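Local coordinates for SIR4-interacting protein SIF2 (Saccharomyces cerevisiae, PDB 1R5M) that antagonizes telomeric silencing in yeast and works as a transcriptional corepressor within the Set3 complex, and may recruit SIR4 to non-telomeric sites, at residues N320-V328 with P379-S387. Residues are numbered along the deposited sequence; the frame is centred on the assembly and turned at random.
Sequences NTLLALSIV and PLPIPLYAS
Ala324 and Leu380 pair in parallel, their CA atoms 4.3 Å apart, where the outermost strands of two neighbouring blades of this WD40 beta-propeller meet at its rim. Strand 321-327 closes the blade that also holds 311-316, whereas strand 380-388 runs antiparallel to 354-358 in the next. The touching parts run 50° apart, consistent with a single firm bridge, Ala324 with Leu380. Leu325 N donates to Leu380 O (2.8 Å). One residue on, Pro381 has no N-H to offer; its CA instead makes a C-H...O contact with Leu325 O at 3.4 Å. Ala324 is also the second residue of a classic bulge, in which it and Leu323 both face Leu314.

Leu380 sets its CB 3.5 Å from Leu323 O, and the same methylene also meets the methyl of Ala324. Leu325 has CG wedged between its backbone N and carbonyl carbon (chi1 76°), a torsion that brings CD2 back beside Leu380 O and Pro379 CA although its CB leaves the backbone away from segment 379-387. Ile382 is the residue most covered by the other strand: its CG1 lies 3.7 Å from Ala324 CB, and its CD1 reaches on to Leu325 CA at 3.9 Å. The same side chain touches Val312 of the first blade and Tyr357 of the second, bridging the two. Without CG1, CG2 and CD1, as with an alanine here, a gap is likely to open between Ala324, Val312 and Tyr357, leaving the Ala324 methyl with Leu380 CB but not CG1 of the isoleucine. Across from Ile382, the hydroxyl of Ser326 sits against the peptide backbone, with OG 3.0 Å from Ile382 N and 2.8 Å from Ile382 O.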
loop_
_atom_site.group_PDB
_atom_site.type_symbol
_atom_site.label_atom_id
_atom_site.label_comp_id
_atom_site.label_asym_id
_atom_site.label_seq_id
_atom_site.Cartn_x
_atom_site.Cartn_y
_atom_site.Cartn_z
ATOM N N ASN A 320 15.818 -17.795 8.880
ATOM C CA ASN A 320 15.584 -18.135 7.477
ATOM C C ASN A 320 14.517 -19.216 7.352
ATOM O O ASN A 320 14.751 -20.281 6.777
ATOM C CB ASN A 320 16.881 -18.609 6.810
ATOM C CG ASN A 320 16.670 -19.024 5.366
ATOM O OD1 ASN A 320 15.872 -18.421 4.650
ATOM N ND2 ASN A 320 17.386 -20.057 4.930
ATOM N N THR A 321 13.332 -18.937 7.877
ATOM C CA THR A 321 12.278 -19.933 7.822
ATOM C C THR A 321 10.906 -19.334 8.083
ATOM O O THR A 321 10.784 -18.213 8.583
ATOM C CB THR A 321 12.549 -21.041 8.869
ATOM O OG1 THR A 321 11.692 -22.161 8.628
ATOM C CG2 THR A 321 12.303 -20.514 10.277
ATOM N N LEU A 322 9.877 -20.094 7.726
ATOM C CA LEU A 322 8.501 -19.690 7.951
ATOM C C LEU A 322 8.277 -19.818 9.454
ATOM O O LEU A 322 8.474 -20.892 10.029
ATOM C CB LEU A 322 7.553 -20.627 7.203
ATOM C CG LEU A 322 6.063 -20.413 7.469
ATOM C CD1 LEU A 322 5.597 -19.130 6.781
ATOM C CD2 LEU A 322 5.282 -21.609 6.950
ATOM N N LEU A 323 7.877 -18.728 10.095
ATOM C CA LEU A 323 7.647 -18.734 11.532
ATOM C C LEU A 323 6.219 -19.129 11.896
ATOM O O LEU A 323 5.994 -19.849 12.871
ATOM C CB LEU A 323 7.964 -17.352 12.107
ATOM C CG LEU A 323 7.760 -17.124 13.602
ATOM C CD1 LEU A 323 8.626 -18.090 14.403
ATOM C CD2 LEU A 323 8.121 -15.681 13.934
ATOM N N ALA A 324 5.257 -18.653 11.112
ATOM C CA ALA A 324 3.857 -18.952 11.375
ATOM C C ALA A 324 3.006 -18.694 10.143
ATOM O O ALA A 324 3.409 -17.961 9.243
ATOM C CB ALA A 324 3.355 -18.099 12.537
ATOM N N LEU A 325 1.825 -19.300 10.101
ATOM C CA LEU A 325 0.938 -19.093 8.970
ATOM C C LEU A 325 -0.507 -19.388 9.324
ATOM O O LEU A 325 -0.798 -20.164 10.238
ATOM C CB LEU A 325 1.348 -19.968 7.785
ATOM C CG LEU A 325 1.011 -21.459 7.860
ATOM C CD1 LEU A 325 1.241 -22.102 6.500
ATOM C CD2 LEU A 325 1.850 -22.129 8.931
ATOM N N SER A 326 -1.406 -18.742 8.594
ATOM C CA SER A 326 -2.838 -18.929 8.769
ATOM C C SER A 326 -3.427 -18.938 7.373
ATOM O O SER A 326 -2.959 -18.216 6.493
ATOM C CB SER A 326 -3.439 -17.794 9.595
ATOM O OG SER A 326 -3.040 -17.897 10.949
ATOM N N ILE A 327 -4.451 -19.754 7.161
ATOM C CA ILE A 327 -5.046 -19.843 5.841
ATOM C C ILE A 327 -6.535 -20.143 5.849
ATOM O O ILE A 327 -7.048 -20.810 6.746
ATOM C CB ILE A 327 -4.346 -20.941 5.004
ATOM C CG1 ILE A 327 -4.978 -21.031 3.613
ATOM C CG2 ILE A 327 -4.451 -22.281 5.719
ATOM C CD1 ILE A 327 -4.390 -22.116 2.738
ATOM N N VAL A 328 -7.216 -19.622 4.836
ATOM C CA VAL A 328 -8.638 -19.854 4.637
ATOM C C VAL A 328 -8.657 -20.513 3.265
ATOM O O VAL A 328 -8.776 -19.843 2.239
ATOM C CB VAL A 328 -9.439 -18.540 4.599
ATOM C CG1 VAL A 328 -10.901 -18.832 4.286
ATOM C CG2 VAL A 328 -9.327 -17.831 5.938
ATOM N N PRO A 379 5.715 -23.750 11.764
ATOM C CA PRO A 379 4.329 -24.110 11.454
ATOM C C PRO A 379 3.332 -23.600 12.495
ATOM O O PRO A 379 2.212 -24.098 12.593
ATOM C CB PRO A 379 4.381 -25.629 11.391
ATOM C CG PRO A 379 5.743 -25.875 10.817
ATOM C CD PRO A 379 6.602 -24.918 11.620
ATOM N N LEU A 380 3.751 -22.604 13.268
ATOM C CA LEU A 380 2.891 -22.019 14.289
ATOM C C LEU A 380 1.740 -21.290 13.607
ATOM O O LEU A 380 1.881 -20.801 12.489
ATOM C CB LEU A 380 3.680 -21.024 15.145
ATOM C CG LEU A 380 4.882 -21.551 15.935
ATOM C CD1 LEU A 380 5.588 -20.396 16.623
ATOM C CD2 LEU A 380 4.415 -22.582 16.951
ATOM N N PRO A 381 0.575 -21.226 14.262
ATOM C CA PRO A 381 -0.542 -20.525 13.629
ATOM C C PRO A 381 -0.479 -19.043 13.989
ATOM O O PRO A 381 0.101 -18.678 15.011
ATOM C CB PRO A 381 -1.755 -21.212 14.239
ATOM C CG PRO A 381 -1.296 -21.462 15.645
ATOM C CD PRO A 381 0.124 -21.973 15.452
ATOM N N ILE A 382 -1.035 -18.182 13.143
ATOM C CA ILE A 382 -1.045 -16.758 13.460
ATOM C C ILE A 382 -2.402 -16.524 14.120
ATOM O O ILE A 382 -3.441 -16.690 13.487
ATOM C CB ILE A 382 -0.926 -15.871 12.202
ATOM C CG1 ILE A 382 0.355 -16.209 11.436
ATOM C CG2 ILE A 382 -0.888 -14.402 12.616
ATOM C CD1 ILE A 382 0.525 -15.420 10.150
ATOM N N PRO A 383 -2.407 -16.139 15.404
ATOM C CA PRO A 383 -3.650 -15.896 16.143
ATOM C C PRO A 383 -4.621 -14.945 15.454
ATOM O O PRO A 383 -4.230 -13.871 15.008
ATOM C CB PRO A 383 -3.157 -15.333 17.474
ATOM C CG PRO A 383 -1.815 -15.978 17.641
ATOM C CD PRO A 383 -1.234 -15.859 16.252
ATOM N N LEU A 384 -5.884 -15.353 15.361
ATOM C CA LEU A 384 -6.911 -14.512 14.758
ATOM C C LEU A 384 -7.436 -13.608 15.868
ATOM O O LEU A 384 -8.018 -14.079 16.846
ATOM C CB LEU A 384 -8.048 -15.361 14.190
ATOM C CG LEU A 384 -9.211 -14.573 13.578
ATOM C CD1 LEU A 384 -8.700 -13.677 12.448
ATOM C CD2 LEU A 384 -10.262 -15.544 13.055
ATOM N N TYR A 385 -7.224 -12.308 15.716
ATOM C CA TYR A 385 -7.644 -11.340 16.719
ATOM C C TYR A 385 -9.096 -10.904 16.576
ATOM O O TYR A 385 -9.831 -10.816 17.565
ATOM C CB TYR A 385 -6.733 -10.111 16.637
ATOM C CG TYR A 385 -6.987 -9.054 17.686
ATOM C CD1 TYR A 385 -6.697 -9.291 19.028
ATOM C CD2 TYR A 385 -7.504 -7.806 17.334
ATOM C CE1 TYR A 385 -6.912 -8.312 19.993
ATOM C CE2 TYR A 385 -7.723 -6.821 18.292
ATOM C CZ TYR A 385 -7.424 -7.082 19.617
ATOM O OH TYR A 385 -7.631 -6.109 20.568
ATOM N N ALA A 386 -9.505 -10.628 15.342
ATOM C CA ALA A 386 -10.860 -10.163 15.089
ATOM C C ALA A 386 -11.259 -10.350 13.634
ATOM O O ALA A 386 -10.409 -10.539 12.766
ATOM C CB ALA A 386 -10.966 -8.692 15.467
ATOM N N SER A 387 -12.563 -10.296 13.378
ATOM C CA SER A 387 -13.092 -10.440 12.027
ATOM C C SER A 387 -14.252 -9.479 11.794
ATOM O O SER A 387 -14.978 -9.125 12.727
ATOM C CB SER A 387 -13.585 -11.872 11.789
ATOM O OG SER A 387 -12.541 -12.820 11.904
#